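Local coordinates for protein alanine racemase (Actinobacillus succinogenes, PDB 3C3K) that is of unknown function but has the two-lobed periplasmic-binding-protein-like fold, resembling the effector-binding part of LacI-type transcriptional regulators, at residues C92-P97 and L134-A139; G123-A128 and H153-S158; A128-D133 and L173-L178. All coordinates share one frame; numbering follows the deposited sequence.

Interaction 1 of 3, residues C92-P97 and L134-A139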
ATOM      1  N   CYS B  92      -4.685 -11.659  13.605  1.00 14.90           N
ATOM      2  CA  CYS B  92      -4.171 -12.078  12.284  1.00 17.54           C
ATOM      3  C   CYS B  92      -2.666 -12.089  12.235  1.00 17.22           C
ATOM      4  O   CYS B  92      -2.013 -11.173  12.733  1.00 17.91           O
ATOM      5  CB  CYS B  92      -4.576 -11.086  11.197  1.00 18.79           C
ATOM      6  SG  CYS B  92      -6.275 -11.073  10.722  1.00 26.31           S
ATOM      7  N   ALA B  93      -2.111 -13.096  11.558  1.00 18.51           N
ATOM      8  CA  ALA B  93      -0.713 -13.101  11.164  1.00 17.45           C
ATOM      9  C   ALA B  93       0.264 -13.272  12.287  1.00 18.31           C
ATOM     10  O   ALA B  93       1.423 -13.240  12.041  1.00 19.26           O
ATOM     11  CB  ALA B  93      -0.345 -11.848  10.355  1.00 17.80           C
ATOM     12  N   GLU B  94      -0.197 -13.461  13.502  1.00 19.61           N
ATOM     13  CA  GLU B  94       0.659 -13.928  14.594  1.00 20.94           C
ATOM     14  C   GLU B  94       0.084 -15.267  15.095  1.00 21.41           C
ATOM     15  O   GLU B  94      -1.124 -15.459  15.143  1.00 22.48           O
ATOM     16  CB  GLU B  94       0.725 -12.912  15.731  1.00 20.08           C
ATOM     17  CG  GLU B  94       1.453 -11.613  15.411  1.00 20.85           C
ATOM     18  CD  GLU B  94       2.937 -11.713  15.660  1.00 23.76           C
ATOM     19  OE1 GLU B  94       3.559 -12.646  15.107  1.00 25.57           O
ATOM     20  OE2 GLU B  94       3.470 -10.869  16.417  1.00 23.56           O
ATOM     21  N   TYR B  95       0.954 -16.196  15.428  1.00 21.87           N
ATOM     22  CA  TYR B  95       0.526 -17.537  15.834  1.00 21.67           C
ATOM     23  C   TYR B  95       1.107 -17.942  17.173  1.00 21.94           C
ATOM     24  O   TYR B  95       2.325 -18.119  17.269  1.00 22.26           O
ATOM     25  CB  TYR B  95       0.986 -18.549  14.794  1.00 20.67           C
ATOM     26  CG  TYR B  95       0.634 -19.975  15.067  1.00 19.66           C
ATOM     27  CD1 TYR B  95      -0.679 -20.353  15.244  1.00 23.22           C
ATOM     28  CD2 TYR B  95       1.598 -20.955  15.048  1.00 19.67           C
ATOM     29  CE1 TYR B  95      -1.041 -21.655  15.466  1.00 20.56           C
ATOM     30  CE2 TYR B  95       1.274 -22.265  15.243  1.00 22.67           C
ATOM     31  CZ  TYR B  95      -0.074 -22.602  15.439  1.00 22.04           C
ATOM     32  OH  TYR B  95      -0.449 -23.880  15.629  1.00 21.66           O
ATOM     33  N   ASP B  96       0.231 -18.093  18.181  1.00 21.62           N
ATOM     34  CA  ASP B  96       0.584 -18.710  19.441  1.00 22.59           C
ATOM     35  C   ASP B  96      -0.568 -19.605  19.851  1.00 22.39           C
ATOM     36  O   ASP B  96      -1.652 -19.111  20.181  1.00 21.70           O
ATOM     37  CB  ASP B  96       0.765 -17.683  20.540  1.00 23.34           C
ATOM     38  CG  ASP B  96       1.199 -18.331  21.846  1.00 26.79           C
ATOM     39  OD1 ASP B  96       1.369 -19.588  21.883  1.00 27.73           O
ATOM     40  OD2 ASP B  96       1.409 -17.570  22.812  1.00 26.00           O
ATOM     41  N   PRO B  97      -0.381 -20.932  19.752  1.00 22.18           N
ATOM     42  CA  PRO B  97      -1.533 -21.806  20.093  1.00 22.53           C
ATOM     43  C   PRO B  97      -1.928 -21.844  21.589  1.00 22.45           C
ATOM     44  O   PRO B  97      -2.998 -22.378  21.949  1.00 21.49           O
ATOM     45  CB  PRO B  97      -1.135 -23.200  19.548  1.00 23.38           C
ATOM     46  CG  PRO B  97       0.298 -23.065  18.981  1.00 21.72           C
ATOM     47  CD  PRO B  97       0.782 -21.649  19.197  1.00 22.68           C
ATOM     48  N   LEU B 134      11.525  -6.799  15.058  1.00 19.55           N
ATOM     49  CA  LEU B 134      11.418  -7.972  15.927  1.00 18.59           C
ATOM     50  C   LEU B 134      10.347  -7.947  17.023  1.00 17.41           C
ATOM     51  O   LEU B 134      10.244  -8.919  17.735  1.00 17.73           O
ATOM     52  CB  LEU B 134      12.787  -8.278  16.577  1.00 19.45           C
ATOM     53  CG  LEU B 134      13.891  -8.988  15.741  1.00 20.19           C
ATOM     54  CD1 LEU B 134      15.118  -9.177  16.657  1.00 20.11           C
ATOM     55  CD2 LEU B 134      13.484 -10.339  15.178  1.00 13.91           C
ATOM     56  N   ALA B 135       9.601  -6.847  17.224  1.00 15.16           N
ATOM     57  CA  ALA B 135       8.478  -6.877  18.161  1.00 14.64           C
ATOM     58  C   ALA B 135       7.434  -7.905  17.643  1.00 14.21           C
ATOM     59  O   ALA B 135       6.714  -8.502  18.435  1.00 14.19           O
ATOM     60  CB  ALA B 135       7.815  -5.438  18.284  1.00 13.30           C
ATOM     61  N   TYR B 136       7.397  -8.160  16.323  1.00 13.62           N
ATOM     62  CA  TYR B 136       6.439  -9.140  15.766  1.00 14.84           C
ATOM     63  C   TYR B 136       6.932 -10.569  15.852  1.00 16.55           C
ATOM     64  O   TYR B 136       8.096 -10.883  15.479  1.00 16.21           O
ATOM     65  CB  TYR B 136       6.072  -8.791  14.353  1.00 15.15           C
ATOM     66  CG  TYR B 136       5.349  -7.459  14.247  1.00 16.16           C
ATOM     67  CD1 TYR B 136       6.049  -6.246  14.224  1.00 16.62           C
ATOM     68  CD2 TYR B 136       3.942  -7.414  14.166  1.00 16.92           C
ATOM     69  CE1 TYR B 136       5.349  -5.015  14.161  1.00 19.53           C
ATOM     70  CE2 TYR B 136       3.258  -6.208  14.062  1.00 13.94           C
ATOM     71  CZ  TYR B 136       3.942  -5.023  14.051  1.00 17.65           C
ATOM     72  OH  TYR B 136       3.230  -3.819  13.964  1.00 15.08           O
ATOM     73  N   GLN B 137       6.060 -11.458  16.343  1.00 16.74           N
ATOM     74  CA  GLN B 137       6.508 -12.837  16.550  1.00 17.63           C
ATOM     75  C   GLN B 137       6.812 -13.431  15.179  1.00 16.77           C
ATOM     76  O   GLN B 137       7.742 -14.228  15.016  1.00 16.32           O
ATOM     77  CB  GLN B 137       5.502 -13.692  17.343  1.00 16.29           C
ATOM     78  CG  GLN B 137       6.096 -15.016  17.807  1.00 19.89           C
ATOM     79  CD  GLN B 137       5.109 -15.984  18.458  1.00 21.80           C
ATOM     80  OE1 GLN B 137       5.273 -16.297  19.631  1.00 29.89           O
ATOM     81  NE2 GLN B 137       4.110 -16.483  17.704  1.00 22.20           N
ATOM     82  N   TYR B 138       6.088 -13.023  14.154  1.00 16.41           N
ATOM     83  CA  TYR B 138       6.466 -13.621  12.902  1.00 16.73           C
ATOM     84  C   TYR B 138       7.905 -13.214  12.513  1.00 15.92           C
ATOM     85  O   TYR B 138       8.604 -13.984  11.898  1.00 15.76           O
ATOM     86  CB  TYR B 138       5.493 -13.336  11.782  1.00 16.18           C
ATOM     87  CG  TYR B 138       5.176 -11.884  11.521  1.00 17.49           C
ATOM     88  CD1 TYR B 138       6.036 -11.051  10.772  1.00 19.02           C
ATOM     89  CD2 TYR B 138       3.932 -11.355  11.922  1.00 14.28           C
ATOM     90  CE1 TYR B 138       5.669  -9.682  10.525  1.00 16.81           C
ATOM     91  CE2 TYR B 138       3.581 -10.042  11.677  1.00 11.95           C
ATOM     92  CZ  TYR B 138       4.428  -9.232  10.959  1.00 15.58           C
ATOM     93  OH  TYR B 138       3.955  -7.940  10.715  1.00 18.94           O
ATOM     94  N   ALA B 139       8.345 -12.013  12.863  1.00 16.30           N
ATOM     95  CA  ALA B 139       9.709 -11.655  12.464  1.00 17.70           C
ATOM     96  C   ALA B 139      10.716 -12.452  13.285  1.00 17.23           C
ATOM     97  O   ALA B 139      11.812 -12.811  12.789  1.00 18.69           O
ATOM     98  CB  ALA B 139       9.967 -10.143  12.544  1.00 17.32           C
TER
HETATM   99  O   HOH W   1       3.603 -15.531  15.271  1.00 30.20           O

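Interaction 2 of 3, residues G123-A128 and H153-S158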
ATOM      1  N   GLY B 123      22.481 -25.036  -4.053  1.00 21.22           N
ATOM      2  CA  GLY B 123      23.938 -24.903  -3.994  1.00 19.66           C
ATOM      3  C   GLY B 123      24.451 -23.671  -3.248  1.00 19.65           C
ATOM      4  O   GLY B 123      25.652 -23.471  -3.173  1.00 19.93           O
ATOM      5  N   LYS B 124      23.540 -22.848  -2.696  1.00 18.71           N
ATOM      6  CA  LYS B 124      23.893 -21.628  -1.973  1.00 17.01           C
ATOM      7  C   LYS B 124      24.419 -21.946  -0.558  1.00 17.52           C
ATOM      8  O   LYS B 124      23.933 -22.846   0.066  1.00 18.24           O
ATOM      9  CB  LYS B 124      22.679 -20.675  -1.916  1.00 16.38           C
ATOM     10  CG  LYS B 124      22.200 -20.213  -3.293  1.00 15.92           C
ATOM     11  CD  LYS B 124      23.341 -19.440  -3.997  1.00 12.73           C
ATOM     12  CE  LYS B 124      22.938 -18.893  -5.365  1.00 14.22           C
ATOM     13  NZ  LYS B 124      23.833 -17.692  -5.707  1.00 18.00           N
ATOM     14  N   LYS B 125      25.410 -21.215  -0.065  1.00 17.26           N
ATOM     15  CA  LYS B 125      26.107 -21.606   1.131  1.00 17.65           C
ATOM     16  C   LYS B 125      26.302 -20.410   2.078  1.00 18.52           C
ATOM     17  O   LYS B 125      26.633 -20.567   3.266  1.00 18.54           O
ATOM     18  CB  LYS B 125      27.478 -22.203   0.761  1.00 18.53           C
ATOM     19  CG  LYS B 125      27.390 -23.706   0.504  1.00 20.61           C
ATOM     20  CD  LYS B 125      28.749 -24.300   0.232  1.00 27.38           C
ATOM     21  CE  LYS B 125      28.628 -25.751  -0.170  1.00 32.54           C
ATOM     22  NZ  LYS B 125      27.523 -25.984  -1.172  1.00 39.97           N
ATOM     23  N   ARG B 126      26.049 -19.212   1.576  1.00 17.75           N
ATOM     24  CA  ARG B 126      26.170 -18.028   2.423  1.00 18.08           C
ATOM     25  C   ARG B 126      24.898 -17.212   2.309  1.00 18.00           C
ATOM     26  O   ARG B 126      24.821 -16.254   1.501  1.00 19.32           O
ATOM     27  CB  ARG B 126      27.392 -17.202   2.018  1.00 17.27           C
ATOM     28  CG  ARG B 126      28.709 -17.906   2.341  1.00 19.21           C
ATOM     29  CD  ARG B 126      30.024 -17.286   1.713  1.00 20.04           C
ATOM     30  NE  ARG B 126      29.909 -16.657   0.395  1.00 26.21           N
ATOM     31  CZ  ARG B 126      30.016 -17.264  -0.796  1.00 29.22           C
ATOM     32  NH1 ARG B 126      30.233 -18.572  -0.893  1.00 27.77           N
ATOM     33  NH2 ARG B 126      29.902 -16.547  -1.928  1.00 28.66           N
ATOM     34  N   ILE B 127      23.897 -17.604   3.091  1.00 16.46           N
ATOM     35  CA  ILE B 127      22.579 -17.057   2.959  1.00 16.68           C
ATOM     36  C   ILE B 127      22.461 -16.016   4.069  1.00 16.58           C
ATOM     37  O   ILE B 127      22.711 -16.336   5.248  1.00 18.74           O
ATOM     38  CB  ILE B 127      21.487 -18.159   3.113  1.00 15.73           C
ATOM     39  CG1 ILE B 127      21.639 -19.231   2.035  1.00 17.05           C
ATOM     40  CG2 ILE B 127      20.047 -17.520   3.071  1.00 18.55           C
ATOM     41  CD1 ILE B 127      21.059 -20.554   2.378  1.00 19.33           C
ATOM     42  N   ALA B 128      22.088 -14.798   3.703  1.00 15.22           N
ATOM     43  CA  ALA B 128      21.865 -13.670   4.634  1.00 13.96           C
ATOM     44  C   ALA B 128      20.362 -13.450   4.777  1.00 14.76           C
ATOM     45  O   ALA B 128      19.558 -13.920   3.924  1.00 14.71           O
ATOM     46  CB  ALA B 128      22.573 -12.337   4.099  1.00 14.71           C
ATOM     47  N   HIS B 153      22.197 -27.335   8.518  1.00 16.85           N
ATOM     48  CA  HIS B 153      22.960 -27.703   7.307  1.00 17.25           C
ATOM     49  C   HIS B 153      24.460 -27.526   7.505  1.00 17.10           C
ATOM     50  O   HIS B 153      25.234 -27.619   6.581  1.00 17.20           O
ATOM     51  CB  HIS B 153      22.471 -26.874   6.108  1.00 15.94           C
ATOM     52  CG  HIS B 153      21.127 -27.303   5.601  1.00 15.37           C
ATOM     53  ND1 HIS B 153      20.890 -28.564   5.095  1.00 14.06           N
ATOM     54  CD2 HIS B 153      19.940 -26.645   5.559  1.00 14.09           C
ATOM     55  CE1 HIS B 153      19.621 -28.647   4.724  1.00 16.36           C
ATOM     56  NE2 HIS B 153      19.017 -27.504   5.010  1.00 15.44           N
ATOM     57  N   GLY B 154      24.858 -27.223   8.727  1.00 17.52           N
ATOM     58  CA  GLY B 154      26.273 -27.066   9.025  1.00 16.27           C
ATOM     59  C   GLY B 154      26.954 -25.942   8.269  1.00 16.53           C
ATOM     60  O   GLY B 154      28.103 -26.055   7.976  1.00 15.71           O
ATOM     61  N   LEU B 155      26.214 -24.891   7.902  1.00 17.71           N
ATOM     62  CA  LEU B 155      26.766 -23.758   7.194  1.00 19.10           C
ATOM     63  C   LEU B 155      27.512 -22.862   8.186  1.00 20.00           C
ATOM     64  O   LEU B 155      27.050 -22.605   9.271  1.00 20.54           O
ATOM     65  CB  LEU B 155      25.673 -23.001   6.413  1.00 19.12           C
ATOM     66  CG  LEU B 155      24.823 -23.894   5.451  1.00 21.06           C
ATOM     67  CD1 LEU B 155      23.688 -23.218   4.753  1.00 20.59           C
ATOM     68  CD2 LEU B 155      25.685 -24.536   4.362  1.00 20.29           C
ATOM     69  N   ASP B 156      28.662 -22.346   7.794  1.00 20.68           N
ATOM     70  CA  ASP B 156      29.411 -21.475   8.690  1.00 22.10           C
ATOM     71  C   ASP B 156      28.920 -19.992   8.663  1.00 22.66           C
ATOM     72  O   ASP B 156      28.976 -19.263   9.680  1.00 23.63           O
ATOM     73  CB  ASP B 156      30.864 -21.554   8.290  1.00 24.37           C
ATOM     74  CG  ASP B 156      31.804 -20.994   9.387  1.00 31.13           C
ATOM     75  OD1 ASP B 156      31.344 -20.663  10.526  1.00 33.37           O
ATOM     76  OD2 ASP B 156      32.998 -20.882   9.087  1.00 36.42           O
ATOM     77  N   TYR B 157      28.392 -19.561   7.529  1.00 20.67           N
ATOM     78  CA  TYR B 157      27.974 -18.166   7.350  1.00 20.12           C
ATOM     79  C   TYR B 157      26.572 -17.928   7.871  1.00 20.06           C
ATOM     80  O   TYR B 157      25.588 -18.655   7.516  1.00 18.43           O
ATOM     81  CB  TYR B 157      28.025 -17.789   5.858  1.00 19.32           C
ATOM     82  CG  TYR B 157      27.573 -16.385   5.468  1.00 18.25           C
ATOM     83  CD1 TYR B 157      28.496 -15.398   5.155  1.00 17.63           C
ATOM     84  CD2 TYR B 157      26.220 -16.078   5.337  1.00 18.75           C
ATOM     85  CE1 TYR B 157      28.084 -14.121   4.771  1.00 18.79           C
ATOM     86  CE2 TYR B 157      25.797 -14.824   4.991  1.00 17.43           C
ATOM     87  CZ  TYR B 157      26.732 -13.843   4.696  1.00 17.56           C
ATOM     88  OH  TYR B 157      26.311 -12.611   4.301  1.00 17.74           O
ATOM     89  N   SER B 158      26.497 -16.855   8.645  1.00 19.75           N
ATOM     90  CA  SER B 158      25.277 -16.349   9.174  1.00 20.04           C
ATOM     91  C   SER B 158      25.356 -14.860   9.092  1.00 20.53           C
ATOM     92  O   SER B 158      26.415 -14.261   9.469  1.00 18.88           O
ATOM     93  CB  SER B 158      25.220 -16.657  10.668  1.00 19.68           C
ATOM     94  OG  SER B 158      23.947 -17.047  10.963  1.00 25.41           O
TER
HETATM   95  O   HOH W   2      24.648 -19.530   5.003  1.00 12.75           O
HETATM   96  O   HOH W   3      28.797 -21.132   4.815  1.00 23.33           O

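Interaction 3 of 3, residues A128-D133 and L173-L178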
ATOM      1  N   ALA B 128      22.088 -14.798   3.703  1.00 15.22           N
ATOM      2  CA  ALA B 128      21.865 -13.670   4.634  1.00 13.96           C
ATOM      3  C   ALA B 128      20.362 -13.450   4.777  1.00 14.76           C
ATOM      4  O   ALA B 128      19.558 -13.920   3.924  1.00 14.71           O
ATOM      5  CB  ALA B 128      22.573 -12.337   4.099  1.00 14.71           C
ATOM      6  N   LEU B 129      19.983 -12.782   5.869  1.00 12.34           N
ATOM      7  CA  LEU B 129      18.606 -12.422   6.171  1.00 12.79           C
ATOM      8  C   LEU B 129      18.486 -10.897   6.313  1.00 13.47           C
ATOM      9  O   LEU B 129      19.319 -10.242   6.966  1.00 13.10           O
ATOM     10  CB  LEU B 129      18.127 -13.132   7.462  1.00 12.06           C
ATOM     11  CG  LEU B 129      16.689 -12.884   7.953  1.00 11.67           C
ATOM     12  CD1 LEU B 129      15.710 -13.763   7.075  1.00 11.13           C
ATOM     13  CD2 LEU B 129      16.508 -13.277   9.420  1.00 13.66           C
ATOM     14  N   ILE B 130      17.505 -10.316   5.633  1.00 12.53           N
ATOM     15  CA  ILE B 130      17.148  -8.933   5.919  1.00 12.72           C
ATOM     16  C   ILE B 130      15.865  -9.050   6.768  1.00 13.58           C
ATOM     17  O   ILE B 130      14.809  -9.539   6.271  1.00 12.67           O
ATOM     18  CB  ILE B 130      16.882  -8.076   4.627  1.00 12.00           C
ATOM     19  CG1 ILE B 130      18.133  -8.005   3.779  1.00  9.29           C
ATOM     20  CG2 ILE B 130      16.453  -6.608   5.026  1.00 13.24           C
ATOM     21  CD1 ILE B 130      17.988  -7.236   2.489  1.00 14.40           C
ATOM     22  N   ASN B 131      15.970  -8.699   8.043  1.00 13.80           N
ATOM     23  CA  ASN B 131      14.793  -8.758   8.913  1.00 15.53           C
ATOM     24  C   ASN B 131      14.287  -7.318   9.174  1.00 17.28           C
ATOM     25  O   ASN B 131      14.935  -6.345   8.761  1.00 17.38           O
ATOM     26  CB  ASN B 131      15.133  -9.540  10.198  1.00 13.85           C
ATOM     27  CG  ASN B 131      13.924 -10.136  10.864  1.00 14.90           C
ATOM     28  OD1 ASN B 131      12.791  -9.735  10.590  1.00 17.77           O
ATOM     29  ND2 ASN B 131      14.148 -11.044  11.826  1.00 13.75           N
ATOM     30  N   HIS B 132      13.154  -7.133   9.831  1.00 18.34           N
ATOM     31  CA  HIS B 132      12.689  -5.745   9.963  1.00 20.78           C
ATOM     32  C   HIS B 132      12.452  -5.355  11.413  1.00 23.11           C
ATOM     33  O   HIS B 132      13.373  -4.751  12.062  1.00 27.66           O
ATOM     34  CB  HIS B 132      11.542  -5.401   8.967  1.00 20.67           C
ATOM     35  CG  HIS B 132      10.803  -4.125   9.264  1.00 21.16           C
ATOM     36  ND1 HIS B 132      11.436  -2.914   9.476  1.00 18.48           N
ATOM     37  CD2 HIS B 132       9.467  -3.867   9.365  1.00 24.00           C
ATOM     38  CE1 HIS B 132      10.528  -1.970   9.706  1.00 19.39           C
ATOM     39  NE2 HIS B 132       9.329  -2.518   9.657  1.00 19.89           N
ATOM     40  N   ASP B 133      11.299  -5.699  11.961  1.00 23.17           N
ATOM     41  CA  ASP B 133      10.890  -5.236  13.330  1.00 21.27           C
ATOM     42  C   ASP B 133      10.579  -6.453  14.191  1.00 20.77           C
ATOM     43  O   ASP B 133       9.524  -7.080  14.051  1.00 18.66           O
ATOM     44  CB  ASP B 133       9.631  -4.376  13.160  1.00 22.57           C
ATOM     45  CG  ASP B 133       9.028  -3.836  14.482  1.00 26.20           C
ATOM     46  OD1 ASP B 133       9.551  -3.979  15.628  1.00 19.79           O
ATOM     47  OD2 ASP B 133       7.956  -3.220  14.310  1.00 31.63           O
ATOM     48  N   LEU B 173      19.569  -0.418   1.509  1.00 14.88           N
ATOM     49  CA  LEU B 173      20.525  -0.144   2.593  1.00 14.57           C
ATOM     50  C   LEU B 173      20.976  -1.396   3.415  1.00 16.87           C
ATOM     51  O   LEU B 173      22.191  -1.592   3.688  1.00 16.81           O
ATOM     52  CB  LEU B 173      19.899   0.861   3.528  1.00 15.15           C
ATOM     53  CG  LEU B 173      19.584   2.174   2.842  1.00 16.05           C
ATOM     54  CD1 LEU B 173      18.817   3.127   3.815  1.00 18.75           C
ATOM     55  CD2 LEU B 173      20.890   2.811   2.410  1.00 20.82           C
ATOM     56  N   ALA B 174      20.015  -2.217   3.843  1.00 15.33           N
ATOM     57  CA  ALA B 174      20.313  -3.515   4.384  1.00 15.00           C
ATOM     58  C   ALA B 174      21.278  -4.303   3.441  1.00 14.65           C
ATOM     59  O   ALA B 174      22.237  -4.904   3.872  1.00 15.62           O
ATOM     60  CB  ALA B 174      19.001  -4.319   4.594  1.00 13.98           C
ATOM     61  N   THR B 175      21.010  -4.312   2.151  1.00 14.27           N
ATOM     62  CA  THR B 175      21.830  -5.033   1.236  1.00 12.95           C
ATOM     63  C   THR B 175      23.250  -4.467   1.125  1.00 13.50           C
ATOM     64  O   THR B 175      24.211  -5.217   1.149  1.00 13.39           O
ATOM     65  CB  THR B 175      21.142  -5.147  -0.128  1.00 13.70           C
ATOM     66  OG1 THR B 175      19.864  -5.799   0.069  1.00 14.11           O
ATOM     67  CG2 THR B 175      22.019  -5.880  -1.099  1.00 13.41           C
ATOM     68  N   PHE B 176      23.381  -3.169   0.993  1.00 13.57           N
ATOM     69  CA  PHE B 176      24.711  -2.574   0.941  1.00 15.45           C
ATOM     70  C   PHE B 176      25.489  -2.967   2.201  1.00 14.61           C
ATOM     71  O   PHE B 176      26.612  -3.399   2.118  1.00 16.77           O
ATOM     72  CB  PHE B 176      24.641  -1.048   0.721  1.00 13.66           C
ATOM     73  CG  PHE B 176      24.282  -0.668  -0.718  1.00 18.05           C
ATOM     74  CD1 PHE B 176      25.011  -1.143  -1.775  1.00 17.42           C
ATOM     75  CD2 PHE B 176      23.165   0.129  -1.003  1.00 14.96           C
ATOM     76  CE1 PHE B 176      24.663  -0.811  -3.064  1.00 16.56           C
ATOM     77  CE2 PHE B 176      22.849   0.482  -2.295  1.00 14.71           C
ATOM     78  CZ  PHE B 176      23.557   0.022  -3.301  1.00 17.35           C
ATOM     79  N   SER B 177      24.843  -2.957   3.339  1.00 16.18           N
ATOM     80  CA  SER B 177      25.492  -3.335   4.594  1.00 17.23           C
ATOM     81  C   SER B 177      26.011  -4.773   4.565  1.00 18.20           C
ATOM     82  O   SER B 177      27.097  -5.025   5.087  1.00 19.24           O
ATOM     83  CB  SER B 177      24.492  -3.160   5.726  1.00 18.60           C
ATOM     84  OG  SER B 177      25.078  -3.529   6.976  1.00 19.02           O
ATOM     85  N   LEU B 178      25.283  -5.711   3.926  1.00 16.70           N
ATOM     86  CA  LEU B 178      25.706  -7.142   3.857  1.00 16.69           C
ATOM     87  C   LEU B 178      26.808  -7.375   2.847  1.00 17.70           C
ATOM     88  O   LEU B 178      27.615  -8.303   2.977  1.00 16.36           O
ATOM     89  CB  LEU B 178      24.533  -8.061   3.477  1.00 15.13           C
ATOM     90  CG  LEU B 178      23.317  -8.145   4.422  1.00 16.80           C
ATOM     91  CD1 LEU B 178      22.154  -8.731   3.654  1.00 16.20           C
ATOM     92  CD2 LEU B 178      23.609  -8.963   5.663  1.00 17.72           C
TER

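Interaction 1 of 3, residues C92-P97 and L134-A139
Tyr136, the N-cap residue of helix 137-152, meets Glu94 first: its CA lies 3.5 Å from Glu94 OE2, with its CB and ring CD2 a little farther off. Its hydroxyl plays no part in this, being hydrogen-bonded to Ser48.

Gln137 follows and carries most of the second segment's share. Its backbone N gives a nearly straight bond (161°) to the syn lone pair of Glu94 OE2, N to O 2.7 Å. The Glu94 chain bends at chi2 (-87°), which brings the carboxylate to the backbone N-H groups of Gln137 and Tyr138. The Gln137 CB packs beside the same group, 3.1 Å from Glu94 OE1. From there the glutamine chain runs extended along the loop, its amide plane 82° from the carboxylate, and its NE2 reaches toward the backbone of Tyr95. The modelled NE2 to Tyr95 O separation of 2.5 Å is very short, so the precise length is doubtful. A water joins the same groups: it accepts from Gln137 NE2 and from Tyr95 N, and donates to Glu94 OE1 (2.9 Å).

Tyr138 completes the turn. Its N makes a weak, bent bond to Glu94 OE1 at 2.7 Å, while its ring CD2 sits 3.1 Å from Ala93 O. The CB of Tyr136 lies over the centre of one face of this ring, and a bound glycerol lies about 3 Å from the Tyr138 side chain.

One carboxylate thus engages two N-H groups of the first helical turn, and OE2 has a further donor in Leu74 N. The positive end of the helix would probably favour a negative charge there; the contact ties the loop of one lobe to the helix start of the other through polar groups.

Interaction 2 of 3, residues G123-A128 and H153-S158
With chi1 at 178°, Tyr157 throws its ring back beside its own carbonyl carbon and across the chain of Arg126, whose CB is set over the ring by the backbone, while chi1 of -69° puts CG beside the backbone N and near Tyr157 CB and CG. Arg126 CB lies 3.7 Å from the ring centroid, 18° off the normal, a CH-pi contact over one face though offset toward the rim. The two side chains cross at about a right angle, and the far end of the arginine leaves the contact to bond through NE to Lys184 O. At the ring's edge, in its plane, Ile127 O stands 3.4 Å from Tyr157 CE2; that carbonyl also accepts from the hydroxyl of Tyr146. Farther out, Tyr157 OH comes 3.8 Å from Ala128 CB.

No direct hydrogen bond joins the backbones, and two waters fill that role. One accepts from Ile127 N and donates to Lys125 O and to Tyr157 O, at 2.8 Å from this last atom; the other donates to Lys125 O and takes a long bond from Tyr157 N. Elsewhere in the contact, Leu155 CD1 approaches Ile127 CD1 at 4.4 Å, next to Leu150 and Val120 of the covering helices.

Strand 127-131, helix 137-152 and strand 159-162 form a beta-alpha-beta crossover between neighbouring parallel strands, and this contact joins the entrances to the two strands.

Interaction 3 of 3, residues A128-D133 and L173-L178
Ala128 opens the contact at the strand end nearer Leu178: its methyl faces both branch tips of that leucine, 3.7 Å from Leu178 CD1 and 3.9 Å from Leu178 CD2. Leu129 points to the other face of the sheet, and the next contact falls to Ile130.

Ile130 supplies the centre of the interface and uses all three outer carbons. With chi1 at -62°, CG1 stands beside the backbone N and carries CD1 to Ala174 and Thr175, while CG2 faces the small Ala174. The Ile130 CG2 to Ala174 CB distance of 3.5 Å is tighter than usual for two methyl groups, and the small alanine is consistent with so close an approach. Ile130 CD1 touches Thr175 OG1 at 3.4 Å; that hydroxyl is already engaged by the helix backbone at Gly171 O, which satisfies this polar atom in an otherwise apolar contact. Ile130 CG1 also lies 4.1 Å from Leu178 CD1, linking the two patches.

Asn131 turns away again. Its OD1 accepts from His132 N at 2.7 Å, the donor tilted out of the carbonyl plane, while ND2 bonds to Glu143 and to the Ala139 carbonyl, fixing the amide on the opposite side of the sheet from helix 168-179.

The short strand and helix segments run roughly antiparallel, at 149°, with axes 9.3 Å apart. Helix 168-179 lies over strand 127-131 and its neighbours 159-162 and 187-190, with Arg159 and Ser161 beside Leu178, Ile188 beside Ile130 and Thr175, and Ala199 of helix 193-205 covering the flank.

In the fold
From the N terminus, the chain first builds most of the six-stranded sheet, whose last strand, 264-266, returns from near the C terminus. The loop at 92-97 meets the start of helix 137-152, and interaction 1 closes that long loop across the two lobes. Interaction 2 joins the start of strand 127-131 to the loop leading into strand 159-162, and interaction 3 joins the same strand to helix 168-179. All three cross along the chain, none nesting inside another. Interactions 2 and 3 share strand 127-131, meeting at Ala128; interaction 1 sits on the helix that follows it, and touches interaction 3 where that helix follows the strand.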